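Local coordinates for protein prolyl oligopeptidase (Novosphingobium capsulatum, PDB 1YR2) that probably hydrolyses oligopeptides as a serine endopeptidase of the prolyl oligopeptidase family, cutting after proline and, far less readily, after alanine, at residues A[554-559]-A[589-594]; A[569-574]-A[579-584]. One frame throughout, in Å; residues are numbered along the deposited sequence.

Contact 1 (A[554-559]-A[589-594])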
ATOM      1  N   ALA A 554      18.632 -10.147 -10.272  1.00 10.79           N
ATOM      2  CA  ALA A 554      18.399 -10.206  -8.837  1.00 11.66           C
ATOM      3  C   ALA A 554      18.654 -11.626  -8.332  1.00 10.81           C
ATOM      4  O   ALA A 554      19.332 -11.810  -7.310  1.00 11.93           O
ATOM      5  CB  ALA A 554      16.931  -9.818  -8.481  1.00 12.09           C
ATOM      6  N   GLY A 555      18.065 -12.612  -9.023  1.00 11.28           N
ATOM      7  CA  GLY A 555      18.243 -14.020  -8.704  1.00 11.10           C
ATOM      8  C   GLY A 555      19.711 -14.455  -8.733  1.00 11.79           C
ATOM      9  O   GLY A 555      20.233 -15.070  -7.800  1.00 12.18           O
ATOM     10  N   GLU A 556      20.420 -14.019  -9.762  1.00 12.20           N
ATOM     11  CA  GLU A 556      21.845 -14.297  -9.870  1.00 13.26           C
ATOM     12  C   GLU A 556      22.657 -13.713  -8.712  1.00 13.54           C
ATOM     13  O   GLU A 556      23.584 -14.345  -8.226  1.00 14.07           O
ATOM     14  CB  GLU A 556      22.379 -13.820 -11.230  1.00 14.14           C
ATOM     15  CG  GLU A 556      21.834 -14.664 -12.361  1.00 16.64           C
ATOM     16  CD  GLU A 556      22.272 -14.221 -13.735  1.00 25.05           C
ATOM     17  OE1 GLU A 556      22.330 -12.990 -14.010  1.00 32.16           O
ATOM     18  OE2 GLU A 556      22.564 -15.124 -14.543  1.00 28.50           O
ATOM     19  N   TRP A 557      22.300 -12.503  -8.309  1.00 12.89           N
ATOM     20  CA  TRP A 557      23.009 -11.742  -7.296  1.00 12.46           C
ATOM     21  C   TRP A 557      22.872 -12.461  -5.967  1.00 13.07           C
ATOM     22  O   TRP A 557      23.831 -12.581  -5.217  1.00 13.11           O
ATOM     23  CB  TRP A 557      22.457 -10.309  -7.169  1.00 10.72           C
ATOM     24  CG  TRP A 557      23.290  -9.450  -6.325  1.00 11.07           C
ATOM     25  CD1 TRP A 557      24.303  -8.633  -6.734  1.00 11.38           C
ATOM     26  CD2 TRP A 557      23.248  -9.359  -4.904  1.00 13.39           C
ATOM     27  NE1 TRP A 557      24.857  -8.010  -5.647  1.00 10.96           N
ATOM     28  CE2 TRP A 557      24.233  -8.438  -4.512  1.00 12.98           C
ATOM     29  CE3 TRP A 557      22.448  -9.962  -3.905  1.00 13.51           C
ATOM     30  CZ2 TRP A 557      24.472  -8.116  -3.166  1.00 15.65           C
ATOM     31  CZ3 TRP A 557      22.676  -9.634  -2.572  1.00 15.36           C
ATOM     32  CH2 TRP A 557      23.707  -8.749  -2.211  1.00 15.26           C
ATOM     33  N   LEU A 558      21.678 -12.933  -5.679  1.00 12.96           N
ATOM     34  CA  LEU A 558      21.405 -13.557  -4.392  1.00 13.50           C
ATOM     35  C   LEU A 558      22.217 -14.853  -4.236  1.00 12.79           C
ATOM     36  O   LEU A 558      22.666 -15.181  -3.159  1.00 12.74           O
ATOM     37  CB  LEU A 558      19.930 -13.850  -4.278  1.00 12.90           C
ATOM     38  CG  LEU A 558      18.908 -12.702  -4.165  1.00 14.06           C
ATOM     39  CD1 LEU A 558      17.424 -13.158  -4.430  1.00 16.95           C
ATOM     40  CD2 LEU A 558      19.051 -12.039  -2.823  1.00 12.57           C
ATOM     41  N   ILE A 559      22.360 -15.583  -5.328  1.00 13.22           N
ATOM     42  CA  ILE A 559      23.159 -16.815  -5.358  1.00 13.61           C
ATOM     43  C   ILE A 559      24.630 -16.516  -5.287  1.00 14.10           C
ATOM     44  O   ILE A 559      25.355 -17.164  -4.512  1.00 14.04           O
ATOM     45  CB  ILE A 559      22.797 -17.703  -6.575  1.00 13.94           C
ATOM     46  CG1 ILE A 559      21.334 -18.125  -6.447  1.00 14.08           C
ATOM     47  CG2 ILE A 559      23.763 -18.919  -6.635  1.00 14.44           C
ATOM     48  CD1 ILE A 559      20.719 -18.812  -7.631  1.00 17.02           C
ATOM     49  N   PRO A 589      15.048 -21.220 -16.780  1.00 15.21           N
ATOM     50  CA  PRO A 589      14.484 -22.293 -15.944  1.00 15.01           C
ATOM     51  C   PRO A 589      15.539 -22.888 -15.021  1.00 16.92           C
ATOM     52  O   PRO A 589      15.194 -23.360 -13.924  1.00 17.83           O
ATOM     53  CB  PRO A 589      13.988 -23.318 -16.952  1.00 14.59           C
ATOM     54  CG  PRO A 589      14.702 -22.999 -18.219  1.00 14.35           C
ATOM     55  CD  PRO A 589      14.940 -21.515 -18.213  1.00 15.06           C
ATOM     56  N   ASP A 590      16.808 -22.832 -15.425  1.00 16.61           N
ATOM     57  CA  ASP A 590      17.915 -23.330 -14.586  1.00 17.24           C
ATOM     58  C   ASP A 590      18.182 -22.526 -13.327  1.00 17.05           C
ATOM     59  O   ASP A 590      18.814 -23.025 -12.404  1.00 15.94           O
ATOM     60  CB  ASP A 590      19.228 -23.367 -15.383  1.00 17.11           C
ATOM     61  CG  ASP A 590      19.623 -21.987 -15.882  1.00 19.96           C
ATOM     62  OD1 ASP A 590      18.781 -21.300 -16.530  1.00 19.68           O
ATOM     63  OD2 ASP A 590      20.730 -21.482 -15.659  1.00 25.15           O
ATOM     64  N   LEU A 591      17.716 -21.280 -13.278  1.00 16.19           N
ATOM     65  CA  LEU A 591      17.985 -20.417 -12.127  1.00 15.79           C
ATOM     66  C   LEU A 591      17.081 -20.637 -10.910  1.00 14.76           C
ATOM     67  O   LEU A 591      17.457 -20.257  -9.790  1.00 14.35           O
ATOM     68  CB  LEU A 591      17.922 -18.972 -12.588  1.00 16.44           C
ATOM     69  CG  LEU A 591      18.433 -17.795 -11.763  1.00 16.75           C
ATOM     70  CD1 LEU A 591      19.857 -18.003 -11.196  1.00 18.64           C
ATOM     71  CD2 LEU A 591      18.367 -16.559 -12.695  1.00 15.93           C
ATOM     72  N   PHE A 592      15.899 -21.222 -11.126  1.00 15.00           N
ATOM     73  CA  PHE A 592      14.810 -21.269 -10.135  1.00 14.43           C
ATOM     74  C   PHE A 592      14.472 -22.701  -9.766  1.00 14.20           C
ATOM     75  O   PHE A 592      14.293 -23.557 -10.625  1.00 14.53           O
ATOM     76  CB  PHE A 592      13.544 -20.553 -10.676  1.00 14.12           C
ATOM     77  CG  PHE A 592      13.849 -19.187 -11.237  1.00 13.53           C
ATOM     78  CD1 PHE A 592      14.320 -18.190 -10.410  1.00 14.33           C
ATOM     79  CD2 PHE A 592      13.764 -18.932 -12.601  1.00 15.91           C
ATOM     80  CE1 PHE A 592      14.653 -16.932 -10.916  1.00 13.56           C
ATOM     81  CE2 PHE A 592      14.092 -17.671 -13.116  1.00 14.81           C
ATOM     82  CZ  PHE A 592      14.533 -16.669 -12.258  1.00 14.10           C
ATOM     83  N   ALA A 593      14.393 -22.969  -8.477  1.00 14.80           N
ATOM     84  CA  ALA A 593      13.953 -24.284  -8.023  1.00 13.63           C
ATOM     85  C   ALA A 593      12.457 -24.421  -8.131  1.00 13.96           C
ATOM     86  O   ALA A 593      11.948 -25.529  -8.388  1.00 12.99           O
ATOM     87  CB  ALA A 593      14.397 -24.529  -6.616  1.00 14.35           C
ATOM     88  N   ALA A 594      11.746 -23.321  -7.899  1.00 13.07           N
ATOM     89  CA  ALA A 594      10.296 -23.358  -7.950  1.00 12.62           C
ATOM     90  C   ALA A 594       9.764 -21.992  -8.276  1.00 12.86           C
ATOM     91  O   ALA A 594      10.420 -21.030  -8.024  1.00 12.23           O
ATOM     92  CB  ALA A 594       9.740 -23.838  -6.648  1.00 13.32           C
TER
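L591 reaches from the turn behind helix 576-587 toward helix 544-560 and sets both of its methyls against one side of that helix. Its CG lies anti to the backbone N (chi1 -166°), which carries the fork away from its own turn and toward G555, E556 and I559. The side chains of I559 and L591 run alongside in opposing senses and meet methyl to methyl, I559 CD1 lying 3.8 Å from L591 CD1. E556 instead lies roughly perpendicular to L591: its CG sits 4.0 Å from L591 CD2 and 4.1 Å from L591 CD1, so this methylene rests loosely beside both methyls. On the preceding residue, G555, the backbone faces the leucine, its C 4.3 Å from L591 CD1. A CB here would point toward L591 and F592 at normal packing distance. Behind the fork, L591 CB rests over the centre of the F592 ring, 3.9 Å above its plane. Beyond CG the E556 chain runs extended, and OE2 forms a salt bridge with R588, whose guanidinium also pairs with D590 OD1. No hydrogen bond joins the two segments. The chemistry is therefore apolar packing at a partly buried helix-to-turn junction, bordered by an arginine that would probably offset the like charges of E556 and D590.

Contact 2 (A[569-574]-A[579-584]); sequences LAIEGG and LLIGAV
I581, on the helix, presses its CG1 and CD1 branch against the backbone of strand 569-574, and this is the tight part of the contact. I581 CG1 comes within 3.4 Å of G573 N, while I581 CD1 lies 3.5 Å from E572 C and 3.6 Å from E572 O. G573 makes this possible: a CB there would point toward the helix and come within 3.1 Å of I581 CG1. Next to it, I571 and I581 lie side by side, pointing opposite ways, with I571 CB 3.9 Å from I581 CD1. The first torsion of I571 leaves CG1 flanked by N and C (chi1 49°), and its CD1 ends 3.6 Å from V584 CG2, one helical turn beyond I581. Replacing I581 by an alanine would probably open a gap over the E572-G573 peptide and remove the methyl beside I571 CB. E572 is the loose part: its CB is directed away from helix 579-584, and its partly exposed side chain takes little part in the contact, although it touches L713 of helix 699-717. Strand and helix axes approach to 7.2 Å and run at 138°, as the chain doubles back in the beta-alpha-beta unit that strand 594-598 completes. The sharp turn between them fits the nucleophile elbow of alpha/beta hydrolases, with G573 as the first glycine of a GxSxG pattern. Without a hydrogen bond between the segments, dispersion and close shape fit hold the helix on the strand leading into that probable elbow.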
ATOM      1  N   LEU A 569      16.419 -21.116  -4.819  1.00 12.69           N
ATOM      2  CA  LEU A 569      15.660 -19.908  -5.163  1.00 12.72           C
ATOM      3  C   LEU A 569      14.236 -20.193  -5.653  1.00 12.98           C
ATOM      4  O   LEU A 569      14.020 -20.948  -6.619  1.00 14.41           O
ATOM      5  CB  LEU A 569      16.427 -19.103  -6.231  1.00 13.26           C
ATOM      6  CG  LEU A 569      15.871 -17.748  -6.610  1.00 11.71           C
ATOM      7  CD1 LEU A 569      15.700 -16.825  -5.426  1.00 11.20           C
ATOM      8  CD2 LEU A 569      16.776 -17.138  -7.641  1.00 13.05           C
ATOM      9  N   ALA A 570      13.255 -19.617  -4.980  1.00 12.24           N
ATOM     10  CA  ALA A 570      11.861 -19.637  -5.424  1.00 11.75           C
ATOM     11  C   ALA A 570      11.428 -18.225  -5.799  1.00 12.26           C
ATOM     12  O   ALA A 570      11.872 -17.250  -5.193  1.00 12.63           O
ATOM     13  CB  ALA A 570      10.950 -20.147  -4.328  1.00 11.65           C
ATOM     14  N   ILE A 571      10.505 -18.110  -6.764  1.00 12.22           N
ATOM     15  CA  ILE A 571      10.036 -16.790  -7.188  1.00 11.67           C
ATOM     16  C   ILE A 571       8.527 -16.743  -7.178  1.00 13.50           C
ATOM     17  O   ILE A 571       7.871 -17.741  -7.439  1.00 11.48           O
ATOM     18  CB  ILE A 571      10.566 -16.425  -8.589  1.00 12.26           C
ATOM     19  CG1 ILE A 571      10.345 -17.575  -9.604  1.00 12.04           C
ATOM     20  CG2 ILE A 571      12.014 -16.089  -8.488  1.00 13.71           C
ATOM     21  CD1 ILE A 571      10.648 -17.197 -11.073  1.00 14.24           C
ATOM     22  N   GLU A 572       7.969 -15.583  -6.838  1.00 13.24           N
ATOM     23  CA  GLU A 572       6.512 -15.420  -6.784  1.00 15.14           C
ATOM     24  C   GLU A 572       6.211 -14.052  -7.378  1.00 14.10           C
ATOM     25  O   GLU A 572       7.011 -13.115  -7.247  1.00 13.07           O
ATOM     26  CB  GLU A 572       6.045 -15.480  -5.318  1.00 17.11           C
ATOM     27  CG  GLU A 572       4.536 -15.578  -5.160  1.00 27.51           C
ATOM     28  CD  GLU A 572       4.012 -15.785  -3.710  1.00 31.74           C
ATOM     29  OE1 GLU A 572       4.752 -16.254  -2.812  1.00 35.18           O
ATOM     30  OE2 GLU A 572       2.826 -15.443  -3.471  1.00 40.53           O
ATOM     31  N   GLY A 573       5.013 -13.942  -7.964  1.00 13.99           N
ATOM     32  CA  GLY A 573       4.516 -12.694  -8.480  1.00 14.21           C
ATOM     33  C   GLY A 573       3.073 -12.864  -8.902  1.00 13.75           C
ATOM     34  O   GLY A 573       2.629 -14.001  -9.086  1.00 14.31           O
ATOM     35  N   GLY A 574       2.322 -11.764  -8.980  1.00 14.39           N
ATOM     36  CA  GLY A 574       0.894 -11.778  -9.306  1.00 14.88           C
ATOM     37  C   GLY A 574       0.487 -10.732 -10.355  1.00 15.25           C
ATOM     38  O   GLY A 574       0.996  -9.600 -10.342  1.00 15.16           O
ATOM     39  N   LEU A 579       3.013 -12.516 -15.091  1.00 10.80           N
ATOM     40  CA  LEU A 579       3.705 -12.451 -16.389  1.00 10.43           C
ATOM     41  C   LEU A 579       5.234 -12.514 -16.147  1.00 10.03           C
ATOM     42  O   LEU A 579       5.937 -13.257 -16.808  1.00 10.64           O
ATOM     43  CB  LEU A 579       3.318 -11.126 -17.073  1.00  9.79           C
ATOM     44  CG  LEU A 579       4.269 -10.660 -18.130  1.00 10.80           C
ATOM     45  CD1 LEU A 579       4.244 -11.652 -19.245  1.00 10.54           C
ATOM     46  CD2 LEU A 579       3.819  -9.315 -18.613  1.00 11.08           C
ATOM     47  N   LEU A 580       5.710 -11.736 -15.172  1.00 10.23           N
ATOM     48  CA  LEU A 580       7.143 -11.692 -14.798  1.00  9.68           C
ATOM     49  C   LEU A 580       7.634 -13.098 -14.518  1.00 10.98           C
ATOM     50  O   LEU A 580       8.634 -13.570 -15.073  1.00 10.59           O
ATOM     51  CB  LEU A 580       7.330 -10.792 -13.554  1.00 10.11           C
ATOM     52  CG  LEU A 580       8.692 -10.907 -12.845  1.00 11.28           C
ATOM     53  CD1 LEU A 580       9.735 -10.371 -13.703  1.00 12.90           C
ATOM     54  CD2 LEU A 580       8.614 -10.212 -11.504  1.00 15.85           C
ATOM     55  N   ILE A 581       6.895 -13.806 -13.679  1.00 11.58           N
ATOM     56  CA  ILE A 581       7.293 -15.157 -13.312  1.00 12.46           C
ATOM     57  C   ILE A 581       7.294 -16.107 -14.532  1.00 10.99           C
ATOM     58  O   ILE A 581       8.251 -16.869 -14.720  1.00 10.71           O
ATOM     59  CB  ILE A 581       6.420 -15.675 -12.206  1.00 12.93           C
ATOM     60  CG1 ILE A 581       6.490 -14.785 -10.943  1.00 17.52           C
ATOM     61  CG2 ILE A 581       6.673 -17.177 -11.914  1.00 15.15           C
ATOM     62  CD1 ILE A 581       7.768 -14.484 -10.440  1.00 15.45           C
ATOM     63  N   GLY A 582       6.260 -16.033 -15.366  1.00 11.91           N
ATOM     64  CA  GLY A 582       6.150 -16.866 -16.564  1.00 12.49           C
ATOM     65  C   GLY A 582       7.295 -16.610 -17.536  1.00 12.62           C
ATOM     66  O   GLY A 582       7.850 -17.539 -18.145  1.00 12.98           O
ATOM     67  N   ALA A 583       7.656 -15.331 -17.697  1.00 12.82           N
ATOM     68  CA  ALA A 583       8.648 -14.972 -18.682  1.00 11.69           C
ATOM     69  C   ALA A 583      10.061 -15.389 -18.223  1.00 12.19           C
ATOM     70  O   ALA A 583      10.807 -15.960 -18.998  1.00 11.48           O
ATOM     71  CB  ALA A 583       8.604 -13.494 -18.961  1.00 13.21           C
ATOM     72  N   VAL A 584      10.435 -15.105 -16.973  1.00 10.79           N
ATOM     73  CA  VAL A 584      11.780 -15.465 -16.519  1.00 11.44           C
ATOM     74  C   VAL A 584      11.894 -17.009 -16.361  1.00 11.47           C
ATOM     75  O   VAL A 584      12.976 -17.568 -16.501  1.00 13.01           O
ATOM     76  CB  VAL A 584      12.217 -14.734 -15.224  1.00 10.04           C
ATOM     77  CG1 VAL A 584      12.144 -13.263 -15.419  1.00 10.98           C
ATOM     78  CG2 VAL A 584      11.375 -15.214 -13.971  1.00 10.15           C
TER

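In the fold
From the N terminus, the chain passes through the beta-propeller before helix 544-560, which supplies the first half of contact 1. Strand 569-574 follows, then the turn into helix 576-587, and contact 2 closes this short loop. The turn at 589-594 closes contact 1 around it, so contact 2 is nested within contact 1. The two are joined directly: A593 N to L569 O (2.8 Å) and A594 O to I571 N (3.2 Å) are probable hydrogen bonds, while F592 packs on V584 and G555 on L569. Together they tie helices 544-560 and 576-587 to neighbouring parallel strands 569-574 and 594-598 of the hydrolase sheet.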